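PDB 5XYV: rhino from Drosophila melanogaster, which binds the N-terminal domain of Deadlock through its chromoshadow domain and probably helps specify germline piRNA clusters. Local coordinates for residues D13-L18 against T32-S37; D26-V31 against A41-D46. All coordinates share one frame; numbering follows the deposited sequence.

How the contacts relate
Contacts 1 and 2 sit on one three-stranded antiparallel sheet, their centres about 13 Å apart, and both use strand 26-33. Contact 1 pairs its end with the start of strand 14-23; contact 2 pairs its earlier part with strand 39-43 on the other side. Along the chain the segments alternate: 13-18, 26-31, 32-37, 41-46. The two meet where Leu18 N approaches Phe30 O at 2.8 Å, a probable hydrogen bond, and where Leu14 and Ile17 pack on Val31 and Met29. The sheet thus forms the core of the chromoshadow domain, with helix 52-61 against the Leu14, Ile17 and Met29 side and Deadlock against Phe28, Phe30 and Ala41 in contact 2.

Contact 1: residues D13-L18 against T32-S37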
loop_
_atom_site.group_PDB
_atom_site.type_symbol
_atom_site.label_atom_id
_atom_site.label_comp_id
_atom_site.label_asym_id
_atom_site.label_seq_id
_atom_site.Cartn_x
_atom_site.Cartn_y
_atom_site.Cartn_z
ATOM N N ASP B 13 3.477 22.227 -1.951
ATOM C CA ASP B 13 3.571 21.137 -0.993
ATOM C C ASP B 13 2.328 20.252 -1.015
ATOM O O ASP B 13 1.195 20.743 -1.108
ATOM C CB ASP B 13 3.796 21.690 0.410
ATOM C CG ASP B 13 5.218 22.160 0.627
ATOM O OD1 ASP B 13 6.133 21.660 -0.072
ATOM O OD2 ASP B 13 5.421 23.034 1.494
ATOM N N LEU B 14 2.551 18.941 -0.930
ATOM C CA LEU B 14 1.468 17.961 -0.962
ATOM C C LEU B 14 0.438 18.242 0.137
ATOM O O LEU B 14 0.808 18.478 1.290
ATOM C CB LEU B 14 2.029 16.543 -0.814
ATOM C CG LEU B 14 1.078 15.359 -1.005
ATOM C CD1 LEU B 14 0.546 15.310 -2.414
ATOM C CD2 LEU B 14 1.781 14.058 -0.673
ATOM N N ASP B 15 -0.845 18.244 -0.223
ATOM C CA ASP B 15 -1.885 18.475 0.767
ATOM C C ASP B 15 -2.427 17.120 1.201
ATOM O O ASP B 15 -1.953 16.542 2.193
ATOM C CB ASP B 15 -3.003 19.360 0.211
ATOM C CG ASP B 15 -3.849 19.997 1.306
ATOM O OD1 ASP B 15 -3.337 20.155 2.435
ATOM O OD2 ASP B 15 -5.019 20.333 1.024
ATOM N N LYS B 16 -3.408 16.615 0.453
ATOM C CA LYS B 16 -4.016 15.300 0.700
ATOM C C LYS B 16 -3.776 14.330 -0.488
ATOM O O LYS B 16 -3.639 14.763 -1.640
ATOM C CB LYS B 16 -5.536 15.449 0.976
ATOM C CG LYS B 16 -5.942 16.451 2.074
ATOM C CD LYS B 16 -4.906 16.560 3.179
ATOM C CE LYS B 16 -4.998 17.858 4.049
ATOM N NZ LYS B 16 -6.052 17.820 5.157
ATOM N N ILE B 17 -3.728 13.025 -0.198
ATOM C CA ILE B 17 -3.858 11.982 -1.221
ATOM C C ILE B 17 -5.276 11.473 -1.171
ATOM O O ILE B 17 -5.665 10.860 -0.175
ATOM C CB ILE B 17 -2.903 10.793 -0.998
ATOM C CG1 ILE B 17 -1.453 11.272 -0.895
ATOM C CG2 ILE B 17 -3.102 9.719 -2.082
ATOM C CD1 ILE B 17 -0.416 10.147 -0.942
ATOM N N LEU B 18 -6.053 11.730 -2.222
ATOM C CA LEU B 18 -7.476 11.395 -2.222
ATOM C C LEU B 18 -7.781 9.976 -2.653
ATOM O O LEU B 18 -8.778 9.396 -2.230
ATOM C CB LEU B 18 -8.254 12.343 -3.133
ATOM C CG LEU B 18 -7.998 13.825 -2.922
ATOM C CD1 LEU B 18 -8.804 14.682 -3.901
ATOM C CD2 LEU B 18 -8.287 14.192 -1.461
ATOM N N THR B 32 -3.991 16.597 -3.902
ATOM C CA THR B 32 -4.193 18.036 -3.829
ATOM C C THR B 32 -2.941 18.687 -3.240
ATOM O O THR B 32 -2.159 18.039 -2.530
ATOM C CB THR B 32 -5.442 18.380 -3.015
ATOM O OG1 THR B 32 -5.279 17.897 -1.681
ATOM C CG2 THR B 32 -6.651 17.707 -3.631
ATOM N N TRP B 33 -2.732 19.955 -3.552
ATOM C CA TRP B 33 -1.570 20.663 -3.039
ATOM C C TRP B 33 -2.036 21.758 -2.103
ATOM O O TRP B 33 -3.151 22.255 -2.251
ATOM C CB TRP B 33 -0.741 21.247 -4.184
ATOM C CG TRP B 33 -0.468 20.259 -5.249
ATOM C CD1 TRP B 33 -1.165 20.081 -6.404
ATOM C CD2 TRP B 33 0.590 19.296 -5.264
ATOM N NE1 TRP B 33 -0.608 19.060 -7.138
ATOM C CE2 TRP B 33 0.476 18.564 -6.459
ATOM C CE3 TRP B 33 1.624 18.979 -4.376
ATOM C CZ2 TRP B 33 1.361 17.528 -6.794
ATOM C CZ3 TRP B 33 2.491 17.959 -4.700
ATOM C CH2 TRP B 33 2.361 17.246 -5.901
ATOM N N LYS B 34 -1.171 22.158 -1.174
ATOM C CA LYS B 34 -1.508 23.240 -0.263
ATOM C C LYS B 34 -1.602 24.572 -0.987
ATOM O O LYS B 34 -0.688 24.953 -1.734
ATOM C CB LYS B 34 -0.487 23.331 0.865
ATOM C CG LYS B 34 -0.552 22.156 1.836
ATOM C CD LYS B 34 0.529 22.232 2.899
ATOM C CE LYS B 34 0.455 21.032 3.822
ATOM N NZ LYS B 34 1.560 21.033 4.823
ATOM N N GLY B 35 -2.716 25.270 -0.771
ATOM C CA GLY B 35 -2.898 26.592 -1.338
ATOM C C GLY B 35 -3.544 26.544 -2.705
ATOM O O GLY B 35 -3.871 27.582 -3.294
ATOM N N CYS B 36 -3.732 25.327 -3.208
ATOM C CA CYS B 36 -4.319 25.113 -4.521
ATOM C C CYS B 36 -5.546 24.222 -4.456
ATOM O O CYS B 36 -5.603 23.297 -3.658
ATOM C CB CYS B 36 -3.285 24.504 -5.470
ATOM S SG CYS B 36 -3.916 24.097 -7.117
ATOM N N SER B 37 -6.503 24.490 -5.337
ATOM C CA SER B 37 -7.771 23.782 -5.350
ATOM C C SER B 37 -7.832 22.595 -6.318
ATOM O O SER B 37 -8.732 21.765 -6.224
ATOM C CB SER B 37 -8.885 24.770 -5.687
ATOM O OG SER B 37 -10.125 24.105 -5.774
#
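Asp15 N gives its hydrogen to Thr32 O across 2.7 Å, the shortest polar bond between the two strands. The neighbouring amide takes a different acceptor: Lys16 N bonds to the hydroxyl oxygen Thr32 OG1 at 3.1 Å. With chi1 at 61°, Thr32 sets OG1 between its own N and carbonyl carbon, where it can reach this amide, and leaves CG2 to meet Leu18 CD1 at 3.7 Å. Thr32 N closes the pairing with a bond to Lys16 O. Two successive residues, Asp15 and Lys16, therefore face the single Thr32, which makes this a classic beta bulge. With an alanine in place of Thr32, the Lys16 amide would probably lose its hydroxyl acceptor and a gap would open beside Leu18.

Beyond the bulge, Lys34 N bonds almost straight to Asp13 O at 2.8 Å. The Lys34 chain runs extended past this carbonyl, its CG lying 3.5 Å from Asp15 OD1; its NZ, though, stays 5.5 Å from the carboxylate oxygens Asp13 OD2 and Asp15 OD1, so any attraction acts at a distance. Trp33 pairs with Leu14 in a non-hydrogen-bonded position, where the side chains diverge. Even so, the indole edge atom CE3 comes within 3.6 Å of Leu14 CA, and Leu14 CD1 lies over one face of the ring. Trp33 NE1 is held by Asp40, while Leu14 also reaches Gln54 on helix 52-61. From Trp33 to Cys36 the chain then makes a type II turn out of the sheet. The whole is the open end of an antiparallel beta hairpin, strands 14-23 and 26-33, irregular at its bulge, within the chromoshadow fold.

Contact 2: residues D26-V31 against A41-D46; sequences DLFMFV and AVHIND
The second hairpin of the chromoshadow sheet, strands 26-33 and 39-43, is joined here by Met29 and Val42, a hydrogen-bonded pair whose amides and carbonyls are exchanged both ways. Met29 N to Val42 O measures 2.8 Å and is essentially straight; the return bond runs from Val42 N to Met29 O. Two residues further along, past the non-hydrogen-bonded pair Phe28 and His43, Ile44 N reaches Leu27 O at 3.0 Å, carrying the pairing to the point where the chain leaves the strand.

His43 does most of the side-chain work. Its CG stands anti to the backbone N (chi1 -170°), which brings the imidazole across to strand 26-33 with its edge toward the face of Phe28, a T-shaped pair with planes at 90° and centroids 5.1 Å apart. NE2 donates to Asp26 OD1 at 2.9 Å, and the oxygen receives it on its anti lone pair, although the bond is bent at the hydrogen. ND1 accepts from Asn45 N, so both ring nitrogens are engaged and the ring's rotation is fixed.

Phe28, His43, Phe30 and Ala41 share one face of this antiparallel sheet, and it is there that Deadlock docks: its Leu23 packs on Phe28, and its His18 ND1 bonds to Ala41 N. Phe30 CE2 lies 3.4 Å from Ala41 CB, and the same ring meets Trp44 of Deadlock. Met29 and Val42 point to the other face, where both touch Ile47. Leu27 CD2 meets Ile44 CD1 at 3.8 Å, and these two side chains also pack on Ile64 and Ile56, respectively, of the second Rhino subunit.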
loop_
_atom_site.group_PDB
_atom_site.type_symbol
_atom_site.label_atom_id
_atom_site.label_comp_id
_atom_site.label_asym_id
_atom_site.label_seq_id
_atom_site.Cartn_x
_atom_site.Cartn_y
_atom_site.Cartn_z
ATOM N N ASP B 26 1.986 0.567 -13.381
ATOM C CA ASP B 26 1.968 1.984 -13.066
ATOM C C ASP B 26 0.907 2.315 -12.043
ATOM O O ASP B 26 -0.260 1.957 -12.203
ATOM C CB ASP B 26 1.754 2.820 -14.333
ATOM C CG ASP B 26 2.972 2.847 -15.206
ATOM O OD1 ASP B 26 4.007 3.363 -14.734
ATOM O OD2 ASP B 26 2.900 2.346 -16.347
ATOM N N LEU B 27 1.325 2.994 -10.983
ATOM C CA LEU B 27 0.398 3.434 -9.957
ATOM C C LEU B 27 0.362 4.947 -9.959
ATOM O O LEU B 27 1.398 5.606 -9.822
ATOM C CB LEU B 27 0.800 2.910 -8.566
ATOM C CG LEU B 27 -0.132 3.185 -7.378
ATOM C CD1 LEU B 27 -1.545 2.684 -7.644
ATOM C CD2 LEU B 27 0.424 2.610 -6.045
ATOM N N PHE B 28 -0.837 5.495 -10.109
ATOM C CA PHE B 28 -1.010 6.937 -10.059
ATOM C C PHE B 28 -1.770 7.312 -8.809
ATOM O O PHE B 28 -2.662 6.572 -8.374
ATOM C CB PHE B 28 -1.736 7.435 -11.300
ATOM C CG PHE B 28 -0.891 7.422 -12.512
ATOM C CD1 PHE B 28 -0.129 8.528 -12.837
ATOM C CD2 PHE B 28 -0.851 6.307 -13.338
ATOM C CE1 PHE B 28 0.668 8.524 -13.962
ATOM C CE2 PHE B 28 -0.051 6.294 -14.465
ATOM C CZ PHE B 28 0.708 7.401 -14.772
ATOM N N MET B 29 -1.388 8.448 -8.233
ATOM C CA MET B 29 -2.044 8.993 -7.072
ATOM C C MET B 29 -2.745 10.270 -7.467
ATOM O O MET B 29 -2.214 11.053 -8.256
ATOM C CB MET B 29 -1.029 9.256 -5.955
ATOM C CG MET B 29 0.132 8.284 -5.932
ATOM S SD MET B 29 -0.331 6.729 -5.151
ATOM C CE MET B 29 -0.693 7.313 -3.487
ATOM N N PHE B 30 -3.936 10.470 -6.916
ATOM C CA PHE B 30 -4.718 11.667 -7.158
ATOM C C PHE B 30 -4.634 12.535 -5.927
ATOM O O PHE B 30 -5.045 12.137 -4.830
ATOM C CB PHE B 30 -6.141 11.280 -7.551
ATOM C CG PHE B 30 -6.164 10.385 -8.757
ATOM C CD1 PHE B 30 -6.287 9.008 -8.630
ATOM C CD2 PHE B 30 -5.948 10.915 -10.020
ATOM C CE1 PHE B 30 -6.249 8.196 -9.749
ATOM C CE2 PHE B 30 -5.919 10.101 -11.127
ATOM C CZ PHE B 30 -6.070 8.746 -10.991
ATOM N N VAL B 31 -4.051 13.715 -6.105
ATOM C CA VAL B 31 -3.598 14.501 -4.967
ATOM C C VAL B 31 -4.013 15.950 -5.058
ATOM O O VAL B 31 -4.332 16.466 -6.130
ATOM C CB VAL B 31 -2.031 14.474 -4.799
ATOM C CG1 VAL B 31 -1.515 13.057 -4.583
ATOM C CG2 VAL B 31 -1.328 15.200 -5.983
ATOM N N ALA B 41 -3.272 14.021 -11.102
ATOM C CA ALA B 41 -2.744 12.671 -11.146
ATOM C C ALA B 41 -1.229 12.785 -11.177
ATOM O O ALA B 41 -0.662 13.487 -12.023
ATOM C CB ALA B 41 -3.245 11.906 -12.341
ATOM N N VAL B 42 -0.586 12.077 -10.259
ATOM C CA VAL B 42 0.849 12.111 -10.087
ATOM C C VAL B 42 1.333 10.680 -10.055
ATOM O O VAL B 42 0.789 9.872 -9.304
ATOM C CB VAL B 42 1.210 12.843 -8.790
ATOM C CG1 VAL B 42 2.602 12.460 -8.310
ATOM C CG2 VAL B 42 1.056 14.347 -8.984
ATOM N N HIS B 43 2.327 10.339 -10.866
ATOM C CA HIS B 43 2.861 8.977 -10.809
ATOM C C HIS B 43 3.528 8.771 -9.459
ATOM O O HIS B 43 4.108 9.721 -8.929
ATOM C CB HIS B 43 3.847 8.706 -11.941
ATOM C CG HIS B 43 4.237 7.273 -12.053
ATOM N ND1 HIS B 43 5.273 6.717 -11.324
ATOM C CD2 HIS B 43 3.711 6.256 -12.775
ATOM C CE1 HIS B 43 5.384 5.441 -11.621
ATOM N NE2 HIS B 43 4.437 5.129 -12.497
ATOM N N ILE B 44 3.434 7.556 -8.894
ATOM C CA ILE B 44 3.888 7.348 -7.518
ATOM C C ILE B 44 5.377 7.603 -7.434
ATOM O O ILE B 44 5.881 8.026 -6.389
ATOM C CB ILE B 44 3.566 5.916 -6.967
ATOM C CG1 ILE B 44 3.920 5.829 -5.478
ATOM C CG2 ILE B 44 4.311 4.815 -7.723
ATOM C CD1 ILE B 44 3.466 4.581 -4.829
ATOM N N ASN B 45 6.090 7.362 -8.532
ATOM C CA ASN B 45 7.527 7.615 -8.549
ATOM C C ASN B 45 7.858 9.090 -8.359
ATOM O O ASN B 45 8.953 9.430 -7.928
ATOM C CB ASN B 45 8.158 7.111 -9.850
ATOM C CG ASN B 45 8.216 5.590 -9.927
ATOM O OD1 ASN B 45 8.182 4.902 -8.910
ATOM N ND2 ASN B 45 8.303 5.064 -11.141
ATOM N N ASP B 46 6.917 9.965 -8.697
ATOM C CA ASP B 46 7.173 11.400 -8.610
ATOM C C ASP B 46 7.087 11.947 -7.179
ATOM O O ASP B 46 7.527 13.054 -6.909
ATOM C CB ASP B 46 6.198 12.171 -9.511
ATOM C CG ASP B 46 6.460 11.957 -10.998
ATOM O OD1 ASP B 46 7.601 11.586 -11.373
ATOM O OD2 ASP B 46 5.517 12.181 -11.792
#